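Local atomic coordinates of mutual gliding-motility protein MglA (Myxococcus xanthus DK 1622, PDB entry 6H17), a protein that binds and hydrolyses GTP as an intracellular switch that coordinates the two gliding motilities of the cell and controls their direction and speed. Residues C13-Y18 / F74-V79; T27-I32 / D58-S63; K94-V99 / N132-V137. All coordinates share one frame; numbering follows the deposited sequence. Where two conformers were deposited one is given.

Contact 1 of 3, residues C13-Y18 / F74-V79; sequences CKIVYY and FHLYTV
I15 and F74 meet on the face of the sheet covered by helix 176-193: CG1 of I15 lies in the plane of the F74 ring at its edge, 3.9 Å from F74 CD1. CB of C13 lies over one face of that ring, a CH-pi contact, 4.2 Å from the centroid. On the other face of the sheet, CG1 of V16 meets CG1 of V79 at 3.7 Å, the two side chains crossing at about a right angle. K14 runs out fully extended, CG anti to the backbone N (chi1 -180°), and this lays its chain across Y77: CE is 3.7 Å from CE2 of the ring, and NZ stands over the face, 4.6 Å from the centroid, in a cation-pi contact. The ammonium also bonds to the carbonyls of I92 and K94. Replacing Y77 by an alanine is likely to take away both the surface under the K14 methylenes and the pi face under NZ, leaving the ammonium to its carbonyl partners. Backbone bonds alternate between the strands, Y17 N to Y77 O being short (2.8 Å) and nearly straight (178°). This is the parallel strand pair at the heart of a Ras-like GTPase sheet, whose ends lead into the P-loop and into the nucleotide-contacting V79.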
loop_
_atom_site.group_PDB
_atom_site.type_symbol
_atom_site.label_atom_id
_atom_site.label_comp_id
_atom_site.label_asym_id
_atom_site.label_seq_id
_atom_site.Cartn_x
_atom_site.Cartn_y
_atom_site.Cartn_z
ATOM N N CYS A 13 -0.161 -11.287 7.344
ATOM C CA CYS A 13 0.718 -10.458 6.532
ATOM C C CYS A 13 0.215 -9.022 6.604
ATOM O O CYS A 13 -0.977 -8.785 6.847
ATOM C CB CYS A 13 0.706 -10.941 5.073
ATOM S SG CYS A 13 1.371 -12.632 4.858
ATOM N N LYS A 14 1.134 -8.067 6.409
ATOM C CA LYS A 14 0.796 -6.649 6.445
ATOM C C LYS A 14 1.204 -5.968 5.154
ATOM O O LYS A 14 2.365 -6.051 4.733
ATOM C CB LYS A 14 1.529 -6.015 7.617
ATOM C CG LYS A 14 1.289 -4.549 7.809
ATOM C CD LYS A 14 1.937 -4.092 9.108
ATOM C CE LYS A 14 1.438 -2.747 9.537
ATOM N NZ LYS A 14 2.011 -2.339 10.851
ATOM N N ILE A 15 0.249 -5.284 4.529
ATOM C CA ILE A 15 0.488 -4.469 3.340
ATOM C C ILE A 15 0.226 -3.019 3.710
ATOM O O ILE A 15 -0.835 -2.714 4.270
ATOM C CB ILE A 15 -0.451 -4.856 2.185
ATOM C CG1 ILE A 15 -0.326 -6.329 1.815
ATOM C CG2 ILE A 15 -0.230 -3.927 0.977
ATOM C CD1 ILE A 15 0.999 -6.754 1.493
ATOM N N VAL A 16 1.170 -2.126 3.403
ATOM C CA VAL A 16 1.000 -0.698 3.668
ATOM C C VAL A 16 0.907 0.055 2.341
ATOM O O VAL A 16 1.797 -0.062 1.486
ATOM C CB VAL A 16 2.133 -0.135 4.548
ATOM C CG1 VAL A 16 1.981 1.377 4.702
ATOM C CG2 VAL A 16 2.118 -0.824 5.903
ATOM N N TYR A 17 -0.158 0.849 2.193
ATOM C CA TYR A 17 -0.323 1.810 1.106
ATOM C C TYR A 17 0.272 3.137 1.557
ATOM O O TYR A 17 -0.150 3.706 2.581
ATOM C CB TYR A 17 -1.810 1.937 0.767
ATOM C CG TYR A 17 -2.347 0.816 -0.100
ATOM C CD1 TYR A 17 -2.744 1.042 -1.396
ATOM C CD2 TYR A 17 -2.456 -0.485 0.388
ATOM C CE1 TYR A 17 -3.230 0.029 -2.196
ATOM C CE2 TYR A 17 -2.946 -1.497 -0.406
ATOM C CZ TYR A 17 -3.321 -1.235 -1.697
ATOM O OH TYR A 17 -3.785 -2.284 -2.463
ATOM N N TYR A 18 1.225 3.630 0.782
ATOM C CA TYR A 18 2.013 4.809 1.106
ATOM C C TYR A 18 1.862 5.815 -0.019
ATOM O O TYR A 18 1.431 5.464 -1.118
ATOM C CB TYR A 18 3.490 4.405 1.220
ATOM C CG TYR A 18 4.338 5.118 2.242
ATOM C CD1 TYR A 18 4.383 4.687 3.547
ATOM C CD2 TYR A 18 5.132 6.184 1.883
ATOM C CE1 TYR A 18 5.175 5.301 4.471
ATOM C CE2 TYR A 18 5.940 6.828 2.806
ATOM C CZ TYR A 18 5.952 6.371 4.111
ATOM O OH TYR A 18 6.763 6.937 5.075
ATOM N N PHE A 74 -4.359 -11.140 4.939
ATOM C CA PHE A 74 -3.670 -9.894 4.637
ATOM C C PHE A 74 -4.361 -8.748 5.354
ATOM O O PHE A 74 -5.592 -8.621 5.294
ATOM C CB PHE A 74 -3.672 -9.651 3.131
ATOM C CG PHE A 74 -2.703 -10.511 2.382
ATOM C CD1 PHE A 74 -1.490 -9.999 1.952
ATOM C CD2 PHE A 74 -2.992 -11.843 2.130
ATOM C CE1 PHE A 74 -0.589 -10.793 1.280
ATOM C CE2 PHE A 74 -2.081 -12.633 1.445
ATOM C CZ PHE A 74 -0.893 -12.106 1.025
ATOM N N HIS A 75 -3.574 -7.910 6.017
ATOM C CA HIS A 75 -4.067 -6.723 6.711
ATOM C C HIS A 75 -3.538 -5.518 5.959
ATOM O O HIS A 75 -2.331 -5.270 5.950
ATOM C CB HIS A 75 -3.618 -6.732 8.162
ATOM C CG HIS A 75 -4.203 -7.868 8.944
ATOM N ND1 HIS A 75 -3.710 -8.265 10.165
ATOM C CD2 HIS A 75 -5.258 -8.678 8.682
ATOM C CE1 HIS A 75 -4.425 -9.283 10.616
ATOM N NE2 HIS A 75 -5.373 -9.550 9.743
ATOM N N LEU A 76 -4.435 -4.813 5.297
ATOM C CA LEU A 76 -4.089 -3.619 4.544
ATOM C C LEU A 76 -4.220 -2.392 5.427
ATOM O O LEU A 76 -5.220 -2.230 6.145
ATOM C CB LEU A 76 -5.022 -3.441 3.356
ATOM C CG LEU A 76 -4.763 -4.311 2.128
ATOM C CD1 LEU A 76 -4.558 -5.758 2.420
ATOM C CD2 LEU A 76 -5.889 -4.104 1.086
ATOM N N TYR A 77 -3.202 -1.523 5.368
ATOM C CA TYR A 77 -3.173 -0.260 6.082
ATOM C C TYR A 77 -2.895 0.864 5.100
ATOM O O TYR A 77 -2.171 0.672 4.118
ATOM C CB TYR A 77 -2.033 -0.225 7.112
ATOM C CG TYR A 77 -2.220 -1.102 8.342
ATOM C CD1 TYR A 77 -2.595 -0.530 9.542
ATOM C CD2 TYR A 77 -2.022 -2.474 8.305
ATOM C CE1 TYR A 77 -2.757 -1.299 10.680
ATOM C CE2 TYR A 77 -2.192 -3.263 9.461
ATOM C CZ TYR A 77 -2.555 -2.644 10.620
ATOM O OH TYR A 77 -2.748 -3.391 11.767
ATOM N N THR A 78 -3.446 2.030 5.378
ATOM C CA THR A 78 -2.922 3.258 4.786
ATOM C C THR A 78 -2.192 4.047 5.858
ATOM O O THR A 78 -2.185 3.677 7.035
ATOM C CB THR A 78 -4.030 4.116 4.172
ATOM O OG1 THR A 78 -4.863 4.645 5.211
ATOM C CG2 THR A 78 -4.851 3.329 3.181
ATOM N N VAL A 79 -1.554 5.134 5.429
ATOM C CA VAL A 79 -0.869 6.045 6.336
ATOM C C VAL A 79 -1.388 7.450 6.083
ATOM O O VAL A 79 -1.964 7.724 5.016
ATOM C CB VAL A 79 0.665 6.019 6.139
ATOM C CG1 VAL A 79 1.207 4.601 6.261
ATOM C CG2 VAL A 79 1.072 6.644 4.818
#

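Contact 2 of 3, residues T27-I32 / D58-S63; sequences TNLQYI and DFLPLS. With GSP (5'-guanosine-diphosphate-monothiophosphate), chain C.
L60 projects from strand 58-62 into the side of helix 27-32. Its CB lies 4.1 Å from CD2 of L29, the two leucines passing alongside each other in opposite senses. CG of L60 is turned anti to that residue's backbone N (chi1 171°), which carries the branch across to the helix, where CD2 does the touching: it rests 3.7 Å from the backbone O of L29 and 3.9 Å from CG2 of I32. That same methyl of I32 meets CD1 of L62 at 3.7 Å, with the side chains at about a right angle, and so bridges two leucines of the strand. At the other end, CD2 of L29 also packs against CB of D58 (3.8 Å). Y17 and V176 lie against I32 as well, setting the cluster in the core.

The D58 carboxylate turns to polar partners. OD2 bonds to the hydroxyls of T26 and T78, close to the magnesium ion, while OD1 accepts a bond from a water 2.9 Å away. On the nucleotide side, the OG1 of T27, set beside the backbone N, bonds to O1A of the alpha phosphate at 2.7 Å, and T27 N grips the same oxygen.

Between helix and strand themselves the direct contact is made almost wholly of apolar side-chain carbon, apart from the L60 methyl against the L29 carbonyl, with the polar groups gathered at the nucleotide end. This is consistent with an apolar interface that fixes the helix after the P-loop against the sheet, while D58 orients threonine hydroxyls beside the metal.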
loop_
_atom_site.group_PDB
_atom_site.type_symbol
_atom_site.label_atom_id
_atom_site.label_comp_id
_atom_site.label_asym_id
_atom_site.label_seq_id
_atom_site.Cartn_x
_atom_site.Cartn_y
_atom_site.Cartn_z
ATOM N N THR A 27 -8.890 5.792 -0.790
ATOM C CA THR A 27 -9.823 5.459 -1.868
ATOM C C THR A 27 -9.562 4.056 -2.398
ATOM O O THR A 27 -10.509 3.318 -2.703
ATOM C CB THR A 27 -9.672 6.480 -2.992
ATOM O OG1 THR A 27 -9.981 7.789 -2.509
ATOM C CG2 THR A 27 -10.634 6.196 -4.144
ATOM N N ASN A 28 -8.291 3.656 -2.505
ATOM C CA ASN A 28 -7.983 2.287 -2.903
ATOM C C ASN A 28 -8.668 1.288 -1.975
ATOM O O ASN A 28 -9.319 0.338 -2.426
ATOM C CB ASN A 28 -6.466 2.036 -2.890
ATOM C CG ASN A 28 -5.794 2.250 -4.243
ATOM O OD1 ASN A 28 -5.613 1.297 -4.998
ATOM N ND2 ASN A 28 -5.369 3.465 -4.521
ATOM N N LEU A 29 -8.478 1.445 -0.659
ATOM C CA LEU A 29 -9.075 0.493 0.286
ATOM C C LEU A 29 -10.599 0.535 0.262
ATOM O O LEU A 29 -11.250 -0.499 0.443
ATOM C CB LEU A 29 -8.537 0.705 1.696
ATOM C CG LEU A 29 -7.275 -0.094 2.028
ATOM C CD1 LEU A 29 -6.091 0.289 1.178
ATOM C CD2 LEU A 29 -6.941 0.011 3.514
ATOM N N GLN A 30 -11.186 1.713 0.058
ATOM C CA GLN A 30 -12.646 1.807 -0.026
ATOM C C GLN A 30 -13.168 1.013 -1.213
ATOM O O GLN A 30 -14.178 0.302 -1.105
ATOM C CB GLN A 30 -13.076 3.277 -0.111
ATOM C CG GLN A 30 -12.848 4.021 1.189
ATOM C CD GLN A 30 -12.997 5.543 1.143
ATOM O OE1 GLN A 30 -12.773 6.207 0.120
ATOM N NE2 GLN A 30 -13.344 6.109 2.298
ATOM N N TYR A 31 -12.508 1.118 -2.373
ATOM C CA TYR A 31 -12.943 0.364 -3.541
ATOM C C TYR A 31 -12.771 -1.130 -3.295
ATOM O O TYR A 31 -13.670 -1.931 -3.588
ATOM C CB TYR A 31 -12.148 0.789 -4.785
ATOM C CG TYR A 31 -12.707 0.142 -6.030
ATOM C CD1 TYR A 31 -13.763 0.727 -6.704
ATOM C CD2 TYR A 31 -12.244 -1.095 -6.471
ATOM C CE1 TYR A 31 -14.338 0.109 -7.793
ATOM C CE2 TYR A 31 -12.798 -1.700 -7.587
ATOM C CZ TYR A 31 -13.846 -1.098 -8.227
ATOM O OH TYR A 31 -14.438 -1.689 -9.326
ATOM N N ILE A 32 -11.616 -1.531 -2.753
ATOM C CA ILE A 32 -11.378 -2.942 -2.431
ATOM C C ILE A 32 -12.480 -3.464 -1.514
ATOM O O ILE A 32 -13.066 -4.534 -1.746
ATOM C CB ILE A 32 -9.983 -3.131 -1.815
ATOM C CG1 ILE A 32 -8.902 -2.812 -2.849
ATOM C CG2 ILE A 32 -9.816 -4.558 -1.318
ATOM C CD1 ILE A 32 -7.519 -2.589 -2.243
ATOM N N ASP A 58 -6.405 3.838 7.688
ATOM C CA ASP A 58 -7.373 2.784 7.435
ATOM C C ASP A 58 -6.772 1.416 7.684
ATOM O O ASP A 58 -5.567 1.218 7.572
ATOM C CB ASP A 58 -7.816 2.824 5.967
ATOM C CG ASP A 58 -8.231 4.190 5.541
ATOM O OD1 ASP A 58 -9.314 4.640 5.974
ATOM O OD2 ASP A 58 -7.454 4.856 4.803
ATOM N N PHE A 59 -7.663 0.466 7.991
ATOM C CA PHE A 59 -7.344 -0.940 8.208
ATOM C C PHE A 59 -8.407 -1.804 7.547
ATOM O O PHE A 59 -9.608 -1.565 7.717
ATOM C CB PHE A 59 -7.300 -1.243 9.718
ATOM C CG PHE A 59 -7.127 -2.714 10.050
ATOM C CD1 PHE A 59 -5.865 -3.276 10.102
ATOM C CD2 PHE A 59 -8.220 -3.537 10.304
ATOM C CE1 PHE A 59 -5.700 -4.632 10.415
ATOM C CE2 PHE A 59 -8.052 -4.895 10.615
ATOM C CZ PHE A 59 -6.804 -5.430 10.671
ATOM N N LEU A 60 -7.955 -2.817 6.799
ATOM C CA LEU A 60 -8.881 -3.712 6.107
ATOM C C LEU A 60 -8.279 -5.110 6.016
ATOM O O LEU A 60 -7.250 -5.298 5.352
ATOM C CB LEU A 60 -9.156 -3.212 4.689
ATOM C CG LEU A 60 -9.938 -4.146 3.757
ATOM C CD1 LEU A 60 -11.294 -4.499 4.335
ATOM C CD2 LEU A 60 -10.121 -3.480 2.400
ATOM N N PRO A 61 -8.879 -6.111 6.675
ATOM C CA PRO A 61 -8.387 -7.490 6.538
ATOM C C PRO A 61 -9.055 -8.230 5.395
ATOM O O PRO A 61 -10.252 -8.077 5.145
ATOM C CB PRO A 61 -8.762 -8.116 7.886
ATOM C CG PRO A 61 -9.909 -7.352 8.386
ATOM C CD PRO A 61 -9.927 -5.994 7.705
ATOM N N LEU A 62 -8.262 -9.043 4.689
ATOM C CA LEU A 62 -8.725 -9.741 3.508
ATOM C C LEU A 62 -8.108 -11.125 3.415
ATOM O O LEU A 62 -6.987 -11.355 3.879
ATOM C CB LEU A 62 -8.270 -9.026 2.212
ATOM C CG LEU A 62 -8.748 -7.613 1.966
ATOM C CD1 LEU A 62 -8.055 -7.030 0.740
ATOM C CD2 LEU A 62 -10.249 -7.583 1.757
ATOM N N SER A 63 -8.825 -12.013 2.750
ATOM C CA SER A 63 -8.288 -13.295 2.317
ATOM C C SER A 63 -7.928 -13.178 0.845
ATOM O O SER A 63 -8.774 -12.815 0.017
ATOM C CB SER A 63 -9.301 -14.414 2.522
ATOM O OG SER A 63 -9.647 -14.544 3.890
HETATM P PG GSP C . -4.281 11.160 3.204
HETATM O O3B GSP C . -4.896 10.963 1.680
HETATM S S1G GSP C . -4.332 13.005 3.538
HETATM O O2G GSP C . -5.162 10.285 4.119
HETATM O O3G GSP C . -2.864 10.580 3.143
HETATM P PB GSP C . -5.288 9.671 0.851
HETATM O O1B GSP C . -4.135 9.206 0.043
HETATM O O2B GSP C . -5.925 8.658 1.725
HETATM P PA GSP C . -7.874 9.883 -0.434
HETATM O O1A GSP C . -7.950 8.498 -0.873
HETATM O O2A GSP C . -8.702 10.294 0.705
HETATM O O3A GSP C . -6.362 10.301 -0.172
HETATM O "O5'" GSP C . -8.181 10.771 -1.724
HETATM C "C5'" GSP C . -8.121 12.187 -1.650
HETATM C "C4'" GSP C . -9.038 12.810 -2.697
HETATM O "O4'" GSP C . -8.594 12.428 -4.014
HETATM C "C3'" GSP C . -10.459 12.328 -2.567
HETATM O "O3'" GSP C . -11.349 13.398 -2.838
HETATM C "C2'" GSP C . -10.622 11.249 -3.636
HETATM O "O2'" GSP C . -11.920 11.070 -4.122
HETATM C "C1'" GSP C . -9.664 11.802 -4.701
HETATM N N9 GSP C . -9.132 10.794 -5.610
HETATM C C8 GSP C . -8.518 9.637 -5.242
HETATM N N7 GSP C . -8.156 8.947 -6.343
HETATM C C5 GSP C . -8.551 9.689 -7.426
HETATM C C6 GSP C . -8.461 9.478 -8.800
HETATM O O6 GSP C . -7.935 8.479 -9.348
HETATM N N1 GSP C . -8.996 10.447 -9.589
HETATM C C2 GSP C . -9.575 11.585 -9.087
HETATM N N2 GSP C . -10.054 12.485 -9.927
HETATM N N3 GSP C . -9.680 11.808 -7.756
HETATM C C4 GSP C . -9.167 10.845 -6.969
HETATM O O HOH W 1 -12.068 4.475 5.112
#

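Contact 3 of 3, residues K94-V99 / N132-V137; sequences KGVDGV and NKIPYV
Two backbone bonds, V99 N to P135 O (2.9 Å) and V137 N to V99 O (3.0 Å), pair V99 with Y136 in parallel register where strands 98-104 and 136-141 begin. The Y136 side chain leaves with CG anti to the backbone N (chi1 168°), bringing the ring edge to V99: its CD1 is 3.6 Å from V99 O, which lies in the ring plane. Ahead of the strands, I134 stretches out in the extended form and its CD1 meets CG1 of V96 at 3.8 Å, the two side chains crossing at about a right angle; CG1 of I134 also lies 3.6 Å from D97 O. P135 presses its ring on that same carbonyl, with CD 3.3 Å from D97 O, and its CB comes close to G98 CA, where glycine brings no side chain into the way. The carboxylate of D97 points elsewhere, bonding to the backbone N of S2 and of K14. V96, V99 and Y136 all touch helix 110-125, at L124, L120 and L117 respectively. The two strands with that helix between them form the beta-alpha-beta crossover of a P-loop GTPase fold, in which successive parallel strands lie side by side.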
loop_
_atom_site.group_PDB
_atom_site.type_symbol
_atom_site.label_atom_id
_atom_site.label_comp_id
_atom_site.label_asym_id
_atom_site.label_seq_id
_atom_site.Cartn_x
_atom_site.Cartn_y
_atom_site.Cartn_z
ATOM N N LYS A 94 5.842 -0.464 10.816
ATOM C CA LYS A 94 6.460 -1.556 11.566
ATOM C C LYS A 94 5.870 -2.889 11.129
ATOM O O LYS A 94 4.653 -3.035 11.039
ATOM C CB LYS A 94 6.230 -1.356 13.062
ATOM C CG LYS A 94 7.057 -0.232 13.650
ATOM C CD LYS A 94 6.793 -0.061 15.136
ATOM C CE LYS A 94 7.655 1.052 15.712
ATOM N NZ LYS A 94 7.463 1.222 17.180
ATOM N N GLY A 95 6.740 -3.862 10.855
ATOM C CA GLY A 95 6.284 -5.192 10.497
ATOM C C GLY A 95 5.736 -5.339 9.096
ATOM O O GLY A 95 5.125 -6.365 8.791
ATOM N N VAL A 96 5.920 -4.348 8.226
ATOM C CA VAL A 96 5.337 -4.428 6.890
ATOM C C VAL A 96 5.945 -5.585 6.107
ATOM O O VAL A 96 7.154 -5.848 6.177
ATOM C CB VAL A 96 5.509 -3.084 6.159
ATOM C CG1 VAL A 96 6.998 -2.749 5.967
ATOM C CG2 VAL A 96 4.788 -3.114 4.811
ATOM N N ASP A 97 5.100 -6.270 5.336
ATOM C CA ASP A 97 5.529 -7.329 4.425
ATOM C C ASP A 97 5.519 -6.914 2.967
ATOM O O ASP A 97 6.278 -7.482 2.174
ATOM C CB ASP A 97 4.647 -8.565 4.601
ATOM C CG ASP A 97 4.730 -9.111 5.994
ATOM O OD1 ASP A 97 5.857 -9.424 6.435
ATOM O OD2 ASP A 97 3.702 -9.168 6.687
ATOM N N GLY A 98 4.673 -5.979 2.583
ATOM C CA GLY A 98 4.693 -5.462 1.223
ATOM C C GLY A 98 4.167 -4.049 1.212
ATOM O O GLY A 98 3.363 -3.669 2.071
ATOM N N VAL A 99 4.610 -3.272 0.229
ATOM C CA VAL A 99 4.226 -1.870 0.117
ATOM C C VAL A 99 3.656 -1.580 -1.261
ATOM O O VAL A 99 4.153 -2.071 -2.282
ATOM C CB VAL A 99 5.423 -0.941 0.389
ATOM C CG1 VAL A 99 5.076 0.508 0.095
ATOM C CG2 VAL A 99 5.893 -1.075 1.822
ATOM N N ASN A 132 14.530 -1.779 -1.682
ATOM C CA ASN A 132 14.963 -2.490 -2.876
ATOM C C ASN A 132 14.672 -3.981 -2.813
ATOM O O ASN A 132 14.649 -4.638 -3.858
ATOM C CB ASN A 132 16.474 -2.330 -3.068
ATOM C CG ASN A 132 16.870 -0.921 -3.411
ATOM O OD1 ASN A 132 16.051 -0.132 -3.876
ATOM N ND2 ASN A 132 18.140 -0.594 -3.196
ATOM N N LYS A 133 14.476 -4.530 -1.622
ATOM C CA LYS A 133 14.291 -5.960 -1.442
ATOM C C LYS A 133 12.857 -6.370 -1.157
ATOM O O LYS A 133 12.467 -7.490 -1.489
ATOM C CB LYS A 133 15.159 -6.436 -0.274
ATOM C CG LYS A 133 16.641 -6.257 -0.511
ATOM C CD LYS A 133 17.428 -6.974 0.568
ATOM C CE LYS A 133 18.420 -6.059 1.262
ATOM N NZ LYS A 133 19.818 -6.384 0.871
ATOM N N ILE A 134 12.066 -5.489 -0.560
ATOM C CA ILE A 134 10.734 -5.827 -0.063
ATOM C C ILE A 134 9.753 -5.942 -1.227
ATOM O O ILE A 134 9.902 -5.248 -2.245
ATOM C CB ILE A 134 10.297 -4.775 0.975
ATOM C CG1 ILE A 134 9.122 -5.253 1.827
ATOM C CG2 ILE A 134 9.939 -3.482 0.298
ATOM C CD1 ILE A 134 8.726 -4.255 2.915
ATOM N N PRO A 135 8.744 -6.804 -1.132
ATOM C CA PRO A 135 7.637 -6.754 -2.101
ATOM C C PRO A 135 7.082 -5.344 -2.220
ATOM O O PRO A 135 6.711 -4.719 -1.219
ATOM C CB PRO A 135 6.616 -7.717 -1.496
ATOM C CG PRO A 135 7.502 -8.747 -0.823
ATOM C CD PRO A 135 8.591 -7.941 -0.196
ATOM N N TYR A 136 7.024 -4.837 -3.455
ATOM C CA TYR A 136 6.781 -3.415 -3.687
ATOM C C TYR A 136 6.208 -3.218 -5.077
ATOM O O TYR A 136 6.769 -3.696 -6.064
ATOM C CB TYR A 136 8.103 -2.650 -3.514
ATOM C CG TYR A 136 8.080 -1.218 -3.991
ATOM C CD1 TYR A 136 7.022 -0.393 -3.692
ATOM C CD2 TYR A 136 9.127 -0.694 -4.741
ATOM C CE1 TYR A 136 6.973 0.911 -4.141
ATOM C CE2 TYR A 136 9.099 0.625 -5.188
ATOM C CZ TYR A 136 8.008 1.412 -4.880
ATOM O OH TYR A 136 7.915 2.725 -5.300
ATOM N N VAL A 137 5.089 -2.511 -5.148
ATOM C CA VAL A 137 4.403 -2.181 -6.394
ATOM C C VAL A 137 4.092 -0.701 -6.364
ATOM O O VAL A 137 3.786 -0.145 -5.302
ATOM C CB VAL A 137 3.111 -3.004 -6.545
ATOM C CG1 VAL A 137 2.296 -2.581 -7.765
ATOM C CG2 VAL A 137 3.442 -4.506 -6.582
#

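From the N terminus, strand 10-18 comes first and leads through the P-loop into helix 25-35. Contact 2 is closed next, when strand 52-62 returns beside that helix, and strand 71-78 then closes the wider loop of contact 1, so contact 2 nests inside it. A probable hydrogen bond between F74 O and L62 N (2.8 Å) joins the two directly. Contact 3 follows in series, closing over helix 110-125 on the opposite side of the chain's centre from contact 2. K14 links contact 1 to segment 94-99, strands 10-18 and 98-104 being neighbours in the sheet. Contacts 2 and 3, with centres about 17 Å apart, do not touch; strand 10-18 and its neighbours connect them through one sheet.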